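Local coordinates for (R)-S-adenosyl-L-methionine hydrolase (Thermus thermophilus, PDB 2CW5), which catalyses the hydrolysis of S-adenosyl-L-methionine to adenosine and L-methionine, works as a homotrimer and lacks chlorinase and fluorinase activity, at residues A39-P42 and R46-A49; L166-T171 and E177-D182; V200-R205 and L244-G249; P221-G226 and L231-N236. All coordinates share one frame; numbering follows the deposited sequence.

Contact 1 (A39-P42 and R46-A49)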
loop_
_atom_site.group_PDB
_atom_site.type_symbol
_atom_site.label_atom_id
_atom_site.label_comp_id
_atom_site.label_asym_id
_atom_site.label_seq_id
_atom_site.Cartn_x
_atom_site.Cartn_y
_atom_site.Cartn_z
ATOM N N ALA C 39 -0.823 5.097 -4.399
ATOM C CA ALA C 39 -0.056 6.028 -3.579
ATOM C C ALA C 39 0.359 7.261 -4.381
ATOM O O ALA C 39 1.452 7.783 -4.198
ATOM C CB ALA C 39 1.184 5.328 -3.008
ATOM N N LEU C 40 -0.518 7.716 -5.271
ATOM C CA LEU C 40 -0.235 8.889 -6.098
ATOM C C LEU C 40 -0.554 10.169 -5.335
ATOM O O LEU C 40 -1.438 10.183 -4.477
ATOM C CB LEU C 40 -1.072 8.849 -7.382
ATOM C CG LEU C 40 -0.867 7.646 -8.309
ATOM C CD1 LEU C 40 -1.861 7.719 -9.456
ATOM C CD2 LEU C 40 0.563 7.626 -8.834
ATOM N N PRO C 41 0.156 11.269 -5.645
ATOM C CA PRO C 41 -0.114 12.526 -4.940
ATOM C C PRO C 41 -1.588 12.899 -5.067
ATOM O O PRO C 41 -2.160 12.864 -6.158
ATOM C CB PRO C 41 0.807 13.522 -5.645
ATOM C CG PRO C 41 1.957 12.665 -6.090
ATOM C CD PRO C 41 1.254 11.433 -6.614
ATOM N N PRO C 42 -2.234 13.243 -3.944
ATOM C CA PRO C 42 -3.650 13.613 -3.982
ATOM C C PRO C 42 -3.962 14.713 -4.994
ATOM O O PRO C 42 -3.225 15.694 -5.105
ATOM C CB PRO C 42 -3.927 14.039 -2.543
ATOM C CG PRO C 42 -3.022 13.132 -1.764
ATOM C CD PRO C 42 -1.737 13.217 -2.557
ATOM N N ARG C 46 -2.070 15.193 -13.546
ATOM C CA ARG C 46 -1.043 14.966 -14.557
ATOM C C ARG C 46 -0.253 13.700 -14.253
ATOM O O ARG C 46 0.078 12.942 -15.152
ATOM C CB ARG C 46 -0.114 16.179 -14.641
ATOM C CG ARG C 46 -0.834 17.448 -15.095
ATOM C CD ARG C 46 0.013 18.681 -14.837
ATOM N NE ARG C 46 1.140 18.812 -15.757
ATOM C CZ ARG C 46 1.112 19.526 -16.878
ATOM N NH1 ARG C 46 0.009 20.175 -17.227
ATOM N NH2 ARG C 46 2.196 19.613 -17.638
ATOM N N ARG C 47 0.038 13.477 -12.976
ATOM C CA ARG C 47 0.773 12.298 -12.546
ATOM C C ARG C 47 -0.074 11.071 -12.844
ATOM O O ARG C 47 0.416 10.067 -13.379
ATOM C CB ARG C 47 1.055 12.392 -11.039
ATOM C CG ARG C 47 1.658 11.144 -10.410
ATOM C CD ARG C 47 3.060 10.855 -10.905
ATOM N NE ARG C 47 3.612 9.675 -10.242
ATOM C CZ ARG C 47 4.142 9.678 -9.021
ATOM N NH1 ARG C 47 4.206 10.807 -8.322
ATOM N NH2 ARG C 47 4.585 8.547 -8.488
ATOM N N ALA C 48 -1.357 11.166 -12.514
ATOM C CA ALA C 48 -2.282 10.060 -12.737
ATOM C C ALA C 48 -2.509 9.803 -14.220
ATOM O O ALA C 48 -2.589 8.647 -14.649
ATOM C CB ALA C 48 -3.615 10.340 -12.035
ATOM N N ALA C 49 -2.615 10.874 -15.008
ATOM C CA ALA C 49 -2.819 10.726 -16.451
ATOM C C ALA C 49 -1.643 9.971 -17.053
ATOM O O ALA C 49 -1.820 9.106 -17.913
ATOM C CB ALA C 49 -2.938 12.098 -17.123
#
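The guanidinium of Arg47 has the CD2 methyl of Leu40 over one face, while Pro41 meets the same group obliquely. From CD2 of Leu40 to NE of Arg47 is 3.9 Å, and the methyl also lies close to CZ and NH2. The Pro41 ring crosses the arginine side chain at about a right angle, its CD 3.5 Å from Arg47 NH1 and 3.8 Å from Arg47 CG. Arg47 reaches this place with CG anti to its backbone N (chi1 172°) and a bend at chi2 (67°), which folds the chain back over the loop that precedes helix 45-55. The second branch of Leu40 goes to the helix itself: CD1 sits 4.1 Å from both CA and CB of Ala48. Loop 39-42, which follows strand 34-37, is thus laid against the first turns of that helix in the N-terminal domain, with Leu40 close to Asp9, a probable adenosine-binding residue. The charged end of Arg47 is answered across the trimer interface, where NH2 forms a salt bridge with Glu13 of the second subunit. A leucine in place of Arg47 would probably leave that glutamate without its mate and open a gap where the guanidinium lies over Leu40 CD2. Within the subunit the arginine therefore presents its aliphatic CG and a guanidinium face to leucine and proline, while NH2 pairs with the neighbouring chain.

Contact 2 (L166-T171 and E177-D182)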
loop_
_atom_site.group_PDB
_atom_site.type_symbol
_atom_site.label_atom_id
_atom_site.label_comp_id
_atom_site.label_asym_id
_atom_site.label_seq_id
_atom_site.Cartn_x
_atom_site.Cartn_y
_atom_site.Cartn_z
ATOM N N LEU C 166 -7.156 17.486 -20.563
ATOM C CA LEU C 166 -6.174 18.418 -20.031
ATOM C C LEU C 166 -5.383 18.937 -21.226
ATOM O O LEU C 166 -5.313 18.268 -22.259
ATOM C CB LEU C 166 -5.220 17.714 -19.066
ATOM C CG LEU C 166 -5.804 17.057 -17.814
ATOM C CD1 LEU C 166 -4.695 16.351 -17.068
ATOM C CD2 LEU C 166 -6.466 18.100 -16.927
ATOM N N PRO C 167 -4.785 20.137 -21.105
ATOM C CA PRO C 167 -3.991 20.747 -22.179
ATOM C C PRO C 167 -2.594 20.124 -22.291
ATOM O O PRO C 167 -1.578 20.802 -22.110
ATOM C CB PRO C 167 -3.943 22.218 -21.767
ATOM C CG PRO C 167 -3.880 22.127 -20.279
ATOM C CD PRO C 167 -4.928 21.069 -19.969
ATOM N N LEU C 168 -2.551 18.829 -22.588
ATOM C CA LEU C 168 -1.286 18.114 -22.713
ATOM C C LEU C 168 -1.057 17.689 -24.156
ATOM O O LEU C 168 -1.860 16.960 -24.733
ATOM C CB LEU C 168 -1.295 16.874 -21.816
ATOM C CG LEU C 168 -1.648 17.108 -20.345
ATOM C CD1 LEU C 168 -1.780 15.766 -19.629
ATOM C CD2 LEU C 168 -0.580 17.970 -19.694
ATOM N N ALA C 169 0.041 18.148 -24.742
ATOM C CA ALA C 169 0.343 17.796 -26.118
ATOM C C ALA C 169 1.726 17.174 -26.225
ATOM O O ALA C 169 2.724 17.797 -25.864
ATOM C CB ALA C 169 0.263 19.035 -27.000
ATOM N N LEU C 170 1.786 15.937 -26.704
ATOM C CA LEU C 170 3.077 15.282 -26.881
ATOM C C LEU C 170 3.586 15.809 -28.215
ATOM O O LEU C 170 2.799 16.033 -29.138
ATOM C CB LEU C 170 2.907 13.762 -26.925
ATOM C CG LEU C 170 2.132 13.204 -25.728
ATOM C CD1 LEU C 170 2.055 11.687 -25.838
ATOM C CD2 LEU C 170 2.817 13.625 -24.416
ATOM N N THR C 171 4.890 16.018 -28.332
ATOM C CA THR C 171 5.415 16.565 -29.577
ATOM C C THR C 171 6.876 16.244 -29.823
ATOM O O THR C 171 7.636 15.992 -28.890
ATOM C CB THR C 171 5.227 18.109 -29.607
ATOM O OG1 THR C 171 6.051 18.683 -30.628
ATOM C CG2 THR C 171 5.602 18.717 -28.267
ATOM N N GLU C 177 7.145 20.585 -22.527
ATOM C CA GLU C 177 7.040 21.058 -21.152
ATOM C C GLU C 177 7.179 19.892 -20.186
ATOM O O GLU C 177 7.100 18.734 -20.589
ATOM C CB GLU C 177 5.685 21.736 -20.920
ATOM C CG GLU C 177 4.520 20.748 -20.861
ATOM C CD GLU C 177 3.199 21.404 -20.501
ATOM O OE1 GLU C 177 2.533 21.956 -21.397
ATOM O OE2 GLU C 177 2.832 21.372 -19.309
ATOM N N VAL C 178 7.403 20.198 -18.912
ATOM C CA VAL C 178 7.491 19.144 -17.918
ATOM C C VAL C 178 6.057 18.689 -17.667
ATOM O O VAL C 178 5.201 19.491 -17.273
ATOM C CB VAL C 178 8.106 19.648 -16.591
ATOM C CG1 VAL C 178 8.050 18.542 -15.550
ATOM C CG2 VAL C 178 9.558 20.077 -16.815
ATOM N N LEU C 179 5.791 17.410 -17.915
ATOM C CA LEU C 179 4.456 16.849 -17.727
ATOM C C LEU C 179 4.167 16.562 -16.261
ATOM O O LEU C 179 3.144 16.993 -15.715
ATOM C CB LEU C 179 4.310 15.549 -18.530
ATOM C CG LEU C 179 3.008 14.752 -18.335
ATOM C CD1 LEU C 179 1.817 15.571 -18.806
ATOM C CD2 LEU C 179 3.086 13.446 -19.120
ATOM N N THR C 180 5.076 15.832 -15.628
ATOM C CA THR C 180 4.928 15.450 -14.230
ATOM C C THR C 180 6.270 14.876 -13.767
ATOM O O THR C 180 7.259 14.976 -14.487
ATOM C CB THR C 180 3.807 14.383 -14.088
ATOM O OG1 THR C 180 3.609 14.058 -12.707
ATOM C CG2 THR C 180 4.172 13.114 -14.862
ATOM N N PHE C 181 6.303 14.295 -12.568
ATOM C CA PHE C 181 7.528 13.696 -12.023
ATOM C C PHE C 181 7.213 12.283 -11.541
ATOM O O PHE C 181 6.065 11.981 -11.227
ATOM C CB PHE C 181 8.031 14.507 -10.822
ATOM C CG PHE C 181 8.375 15.926 -11.148
ATOM C CD1 PHE C 181 9.604 16.247 -11.715
ATOM C CD2 PHE C 181 7.456 16.946 -10.915
ATOM C CE1 PHE C 181 9.914 17.561 -12.045
ATOM C CE2 PHE C 181 7.757 18.262 -11.242
ATOM C CZ PHE C 181 8.988 18.572 -11.809
ATOM N N ASP C 182 8.213 11.405 -11.488
ATOM C CA ASP C 182 7.936 10.070 -10.975
ATOM C C ASP C 182 8.276 10.053 -9.486
ATOM O O ASP C 182 8.651 11.083 -8.920
ATOM C CB ASP C 182 8.707 8.976 -11.732
ATOM C CG ASP C 182 10.205 9.098 -11.602
ATOM O OD1 ASP C 182 10.691 9.721 -10.634
ATOM O OD2 ASP C 182 10.902 8.540 -12.478
HETATM O O HOH W 1 1.475 20.157 -23.241
HETATM O O HOH W 2 0.152 22.298 -20.087
#
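A classic beta bulge, at which Leu179 and Thr180 both face Ile188, shapes strand 175-181 of the antiparallel C-terminal sheet where the connecting segment 166-171 runs past it. The two meet through leucines and through water. Leu168 and Leu179 cross at about a right angle, and a single methyl, CD1 of Leu179, fits against the fork of the other side chain: it is 3.5 Å from Leu168 CD2 and 3.7 Å from Leu168 CD1. With CG anti to the backbone N (chi1 174°) and chi2 at 63°, Leu179 brings CD1 over to Leu168. Helix 45-55 of the N-terminal domain closes in from the same region, Leu168 touching Arg46 and Leu179 touching Tyr50.

Beside the apolar pair lies a polar bridge. Pro167, the centre of an inverse gamma turn, has its carbonyl O 4.3 Å from Glu177 OE1, and two waters span the interval. The other carboxylate oxygen of Glu177, OE2, makes a salt bridge with Arg46, so one glutamate serves both the linking segment and the helix of the N-terminal domain. Such a shared carboxylate would be expected to stay ionised. Water 2 lies 2.7 Å from Glu177 OE1 and 3.1 Å from Pro167 O. Water 1 accepts the backbone N-H of Ala169 at 2.9 Å, donates to Glu177 OE1 at 2.8 Å, and reaches Pro167 O by a weak bond of 3.3 Å.

Contact 3 (V200-R205 and L244-G249)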
loop_
_atom_site.group_PDB
_atom_site.type_symbol
_atom_site.label_atom_id
_atom_site.label_comp_id
_atom_site.label_asym_id
_atom_site.label_seq_id
_atom_site.Cartn_x
_atom_site.Cartn_y
_atom_site.Cartn_z
ATOM N N VAL C 200 19.199 19.208 -23.834
ATOM C CA VAL C 200 17.844 19.662 -23.575
ATOM C C VAL C 200 17.928 20.761 -22.518
ATOM O O VAL C 200 18.640 20.625 -21.524
ATOM C CB VAL C 200 16.944 18.496 -23.088
ATOM C CG1 VAL C 200 17.441 17.957 -21.755
ATOM C CG2 VAL C 200 15.513 18.961 -22.979
ATOM N N GLU C 201 17.225 21.860 -22.753
ATOM C CA GLU C 201 17.241 22.973 -21.823
ATOM C C GLU C 201 15.958 23.054 -21.007
ATOM O O GLU C 201 14.857 23.110 -21.557
ATOM C CB GLU C 201 17.465 24.283 -22.580
ATOM C CG GLU C 201 17.475 25.516 -21.693
ATOM C CD GLU C 201 17.867 26.771 -22.445
ATOM O OE1 GLU C 201 19.038 26.865 -22.881
ATOM O OE2 GLU C 201 17.006 27.661 -22.603
ATOM N N VAL C 202 16.116 23.048 -19.689
ATOM C CA VAL C 202 14.986 23.134 -18.774
ATOM C C VAL C 202 15.437 23.785 -17.466
ATOM O O VAL C 202 16.506 23.470 -16.946
ATOM C CB VAL C 202 14.395 21.732 -18.478
ATOM C CG1 VAL C 202 15.453 20.829 -17.871
ATOM C CG2 VAL C 202 13.197 21.854 -17.539
ATOM N N GLY C 203 14.624 24.705 -16.954
ATOM C CA GLY C 203 14.954 25.381 -15.711
ATOM C C GLY C 203 16.219 26.214 -15.783
ATOM O O GLY C 203 16.879 26.442 -14.769
ATOM N N GLY C 204 16.553 26.672 -16.984
ATOM C CA GLY C 204 17.745 27.480 -17.167
ATOM C C GLY C 204 19.016 26.657 -17.259
ATOM O O GLY C 204 20.112 27.212 -17.291
ATOM N N ARG C 205 18.875 25.335 -17.309
ATOM C CA ARG C 205 20.029 24.445 -17.392
ATOM C C ARG C 205 20.112 23.694 -18.720
ATOM O O ARG C 205 19.100 23.464 -19.388
ATOM C CB ARG C 205 19.985 23.413 -16.263
ATOM C CG ARG C 205 19.941 23.982 -14.857
ATOM C CD ARG C 205 19.821 22.849 -13.853
ATOM N NE ARG C 205 19.688 23.312 -12.475
ATOM C CZ ARG C 205 20.639 23.945 -11.799
ATOM N NH1 ARG C 205 21.807 24.199 -12.374
ATOM N NH2 ARG C 205 20.426 24.313 -10.543
ATOM N N LEU C 244 17.278 20.230 -9.230
ATOM C CA LEU C 244 17.154 21.257 -10.260
ATOM C C LEU C 244 15.983 22.214 -10.048
ATOM O O LEU C 244 15.751 23.106 -10.864
ATOM C CB LEU C 244 17.036 20.600 -11.637
ATOM C CG LEU C 244 18.098 19.547 -11.967
ATOM C CD1 LEU C 244 17.908 19.068 -13.397
ATOM C CD2 LEU C 244 19.490 20.130 -11.783
ATOM N N GLY C 245 15.251 22.026 -8.955
ATOM C CA GLY C 245 14.116 22.887 -8.660
ATOM C C GLY C 245 13.091 22.947 -9.777
ATOM O O GLY C 245 12.542 24.009 -10.068
ATOM N N LEU C 246 12.820 21.805 -10.398
ATOM C CA LEU C 246 11.864 21.746 -11.502
ATOM C C LEU C 246 10.411 21.777 -11.043
ATOM O O LEU C 246 10.094 21.429 -9.905
ATOM C CB LEU C 246 12.097 20.482 -12.332
ATOM C CG LEU C 246 13.518 20.285 -12.866
ATOM C CD1 LEU C 246 13.594 18.986 -13.652
ATOM C CD2 LEU C 246 13.909 21.465 -13.742
ATOM N N LYS C 247 9.533 22.196 -11.947
ATOM C CA LYS C 247 8.106 22.261 -11.671
ATOM C C LYS C 247 7.315 21.919 -12.932
ATOM O O LYS C 247 7.780 22.160 -14.046
ATOM C CB LYS C 247 7.721 23.657 -11.172
ATOM C CG LYS C 247 8.293 23.989 -9.801
ATOM C CD LYS C 247 7.643 25.225 -9.199
ATOM C CE LYS C 247 8.044 25.401 -7.736
ATOM N NZ LYS C 247 9.512 25.606 -7.569
ATOM N N GLU C 248 6.130 21.344 -12.754
ATOM C CA GLU C 248 5.285 20.984 -13.887
ATOM C C GLU C 248 4.942 22.223 -14.704
ATOM O O GLU C 248 4.735 23.309 -14.149
ATOM C CB GLU C 248 3.991 20.319 -13.406
ATOM C CG GLU C 248 4.205 18.994 -12.695
ATOM C CD GLU C 248 4.307 19.139 -11.184
ATOM O OE1 GLU C 248 4.913 20.127 -10.707
ATOM O OE2 GLU C 248 3.783 18.253 -10.475
ATOM N N GLY C 249 4.885 22.053 -16.024
ATOM C CA GLY C 249 4.561 23.160 -16.906
ATOM C C GLY C 249 5.788 23.905 -17.385
ATOM O O GLY C 249 5.732 24.653 -18.359
#
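Arg205 and Val202, whose side chains each meet a leucine of segment 244-249, are tied to each other by a reciprocal pair of backbone bonds: Val202 N to Arg205 O and Arg205 N to Val202 O, each 3.0 Å. The pair closes a type I' turn whose two central residues, Gly203 and Gly204, both have positive phi. From the end of this turn the extended chain of Arg205 reaches Leu244 and crosses it obliquely. The CD2 methyl of Leu244 lies 3.3 Å from Arg205 NE and 3.4 Å from Arg205 CD, touching the arginine where its aliphatic part passes into the guanidinium. With CG anti to the carbonyl carbon (chi1 -51°) and chi2 near 180°, Leu244 brings CD2 closer to Arg205 NE than its own CB.

The turn joins strands 199-202 and 205-208 of the antiparallel C-terminal beta barrel. Segment 244-249 comes from the end of helix 240-243, which finishes in a Schellman motif with Gly245 as its C-prime residue: Leu246 N bonds to Arg241 O and Gly245 N to Glu242 O. Leu244 and Leu246 flank this reversal, and both touch the 200-205 segment.

Val202 and Leu246 form the deeper part of the contact. Their side chains cross at about a right angle, CG2 of Val202 meeting CD2 of Leu246 at 3.9 Å. Val202 also packs on Val252 of the adjacent strand and on Val178 of the strand beyond it, and Leu246 on Phe181. At Gly203 a side chain would be directed at the same Leu246 methyl; a CB there would come within a tight 3.2 Å of Leu246 CD2.

Contact 4 (P221-G226 and L231-N236)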
loop_
_atom_site.group_PDB
_atom_site.type_symbol
_atom_site.label_atom_id
_atom_site.label_comp_id
_atom_site.label_asym_id
_atom_site.label_seq_id
_atom_site.Cartn_x
_atom_site.Cartn_y
_atom_site.Cartn_z
ATOM N N PRO C 221 22.702 15.563 -13.597
ATOM C CA PRO C 221 21.456 15.428 -14.362
ATOM C C PRO C 221 21.694 14.891 -15.773
ATOM O O PRO C 221 22.695 15.213 -16.408
ATOM C CB PRO C 221 20.929 16.851 -14.391
ATOM C CG PRO C 221 22.199 17.627 -14.594
ATOM C CD PRO C 221 23.157 16.967 -13.605
ATOM N N VAL C 222 20.760 14.087 -16.267
ATOM C CA VAL C 222 20.881 13.520 -17.604
ATOM C C VAL C 222 19.501 13.318 -18.228
ATOM O O VAL C 222 18.530 13.023 -17.526
ATOM C CB VAL C 222 21.629 12.166 -17.551
ATOM C CG1 VAL C 222 20.857 11.180 -16.689
ATOM C CG2 VAL C 222 21.833 11.620 -18.957
ATOM N N ALA C 223 19.419 13.490 -19.545
ATOM C CA ALA C 223 18.162 13.317 -20.270
ATOM C C ALA C 223 18.249 12.061 -21.134
ATOM O O ALA C 223 19.318 11.720 -21.646
ATOM C CB ALA C 223 17.883 14.538 -21.139
ATOM N N TYR C 224 17.117 11.383 -21.300
ATOM C CA TYR C 224 17.060 10.150 -22.080
ATOM C C TYR C 224 15.611 9.854 -22.441
ATOM O O TYR C 224 14.693 10.407 -21.833
ATOM C CB TYR C 224 17.610 8.996 -21.240
ATOM C CG TYR C 224 16.867 8.835 -19.931
ATOM C CD1 TYR C 224 15.707 8.062 -19.853
ATOM C CD2 TYR C 224 17.268 9.531 -18.792
ATOM C CE1 TYR C 224 14.965 7.994 -18.679
ATOM C CE2 TYR C 224 16.531 9.471 -17.611
ATOM C CZ TYR C 224 15.381 8.704 -17.563
ATOM O OH TYR C 224 14.630 8.667 -16.409
ATOM N N LEU C 225 15.400 8.981 -23.422
ATOM C CA LEU C 225 14.038 8.626 -23.796
ATOM C C LEU C 225 13.576 7.589 -22.780
ATOM O O LEU C 225 14.210 6.548 -22.612
ATOM C CB LEU C 225 13.985 8.041 -25.208
ATOM C CG LEU C 225 12.568 7.896 -25.776
ATOM C CD1 LEU C 225 11.964 9.279 -25.996
ATOM C CD2 LEU C 225 12.606 7.123 -27.082
ATOM N N GLY C 226 12.476 7.889 -22.101
ATOM C CA GLY C 226 11.955 6.996 -21.084
ATOM C C GLY C 226 11.205 5.774 -21.576
ATOM O O GLY C 226 10.938 5.617 -22.766
ATOM N N LEU C 231 10.684 11.939 -23.345
ATOM C CA LEU C 231 11.989 12.358 -22.846
ATOM C C LEU C 231 11.888 12.597 -21.345
ATOM O O LEU C 231 10.914 13.171 -20.860
ATOM C CB LEU C 231 12.463 13.636 -23.558
ATOM C CG LEU C 231 13.853 14.170 -23.168
ATOM C CD1 LEU C 231 14.416 15.032 -24.287
ATOM C CD2 LEU C 231 13.767 14.964 -21.878
ATOM N N GLU C 232 12.896 12.138 -20.612
ATOM C CA GLU C 232 12.921 12.301 -19.167
ATOM C C GLU C 232 14.227 12.948 -18.725
ATOM O O GLU C 232 15.228 12.886 -19.438
ATOM C CB GLU C 232 12.760 10.938 -18.483
ATOM C CG GLU C 232 11.349 10.362 -18.560
ATOM C CD GLU C 232 11.241 8.962 -17.968
ATOM O OE1 GLU C 232 11.904 8.685 -16.945
ATOM O OE2 GLU C 232 10.474 8.143 -18.514
ATOM N N VAL C 233 14.196 13.578 -17.554
ATOM C CA VAL C 233 15.368 14.228 -16.972
ATOM C C VAL C 233 15.554 13.683 -15.562
ATOM O O VAL C 233 14.680 13.841 -14.707
ATOM C CB VAL C 233 15.191 15.759 -16.883
ATOM C CG1 VAL C 233 16.350 16.377 -16.095
ATOM C CG2 VAL C 233 15.137 16.357 -18.279
ATOM N N ALA C 234 16.691 13.039 -15.317
ATOM C CA ALA C 234 16.954 12.466 -14.005
ATOM C C ALA C 234 18.296 12.883 -13.422
ATOM O O ALA C 234 19.164 13.405 -14.118
ATOM C CB ALA C 234 16.878 10.944 -14.080
ATOM N N VAL C 235 18.444 12.652 -12.123
ATOM C CA VAL C 235 19.678 12.951 -11.414
ATOM C C VAL C 235 20.124 11.636 -10.802
ATOM O O VAL C 235 19.359 10.993 -10.081
ATOM C CB VAL C 235 19.458 13.984 -10.283
ATOM C CG1 VAL C 235 20.679 14.033 -9.376
ATOM C CG2 VAL C 235 19.199 15.362 -10.877
ATOM N N ASN C 236 21.352 11.232 -11.101
ATOM C CA ASN C 236 21.891 9.985 -10.572
ATOM C C ASN C 236 21.760 9.984 -9.051
ATOM O O ASN C 236 22.224 10.907 -8.381
ATOM C CB ASN C 236 23.362 9.842 -10.966
ATOM C CG ASN C 236 23.870 8.422 -10.819
ATOM O OD1 ASN C 236 23.718 7.801 -9.767
ATOM N ND2 ASN C 236 24.480 7.901 -11.877
#
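Tyr224 and Glu232 mark the densely packed end of a beta hairpin, strands 221-225 and 231-235, in the C-terminal beta barrel, where the first strand bonds on to Pro208 and Arg210. Their backbones form a hydrogen-bonded antiparallel pair, with Glu232 N to Tyr224 O at 2.8 Å. Tyr224 CG stands between its backbone N and carbonyl carbon (chi1 57°), which swings the ring across the neighbouring strand. Glu232 O lies 3.9 Å above one ring face, offset toward the rim, while Ala234 CB meets the edge in plane, 3.8 Å from CE2. The ring and carboxylate planes are 61° apart, and Tyr224 OH gives a weak hydrogen bond of 2.8 Å to Glu232 OE1. Replacing Tyr224 with an alanine would probably leave that oxygen without its phenol partner and the carboxylate freer to turn. Glu232 and Val235 probably bind S-adenosylmethionine.

The opposite sheet face carries Pro221, Ala223, Leu225, Leu231, Val233 and Val235. Its cross-strand contacts are looser: Ala223 CB is 4.2 Å from Leu231 CD2, and Pro221 CB is equally far from Val235 CG2. Leu225, near the turn, is exposed; its CD1 comes no nearer to Leu231 than 4.0 Å, at the backbone N of Leu231. Back on the Tyr224 side, the other carboxylate oxygen, Glu232 OE2, lies 3.2 Å from Gly226 CA, where a CB would clash.

Along the chain contact 1 comes first, in the N-terminal domain, then contact 2; contact 4 is nested inside the loop closed by contact 3. Contacts 2, 3 and 4 all reach the antiparallel beta barrel of the C-terminal domain, with centres 12 to 15 Å apart. Contact 1 lies about 13 Å from contact 2, centre to centre, and meets it where Arg46 of helix 45-55 pairs with Glu177, so the two domains join there. Contact 2 passes to contact 3 through a probable hydrogen bond between Val178 and Gly249, and contact 3 to contact 4 through Leu244 on Pro221. Together they run from the interdomain junction to the hairpin that carries probable substrate-binding residues.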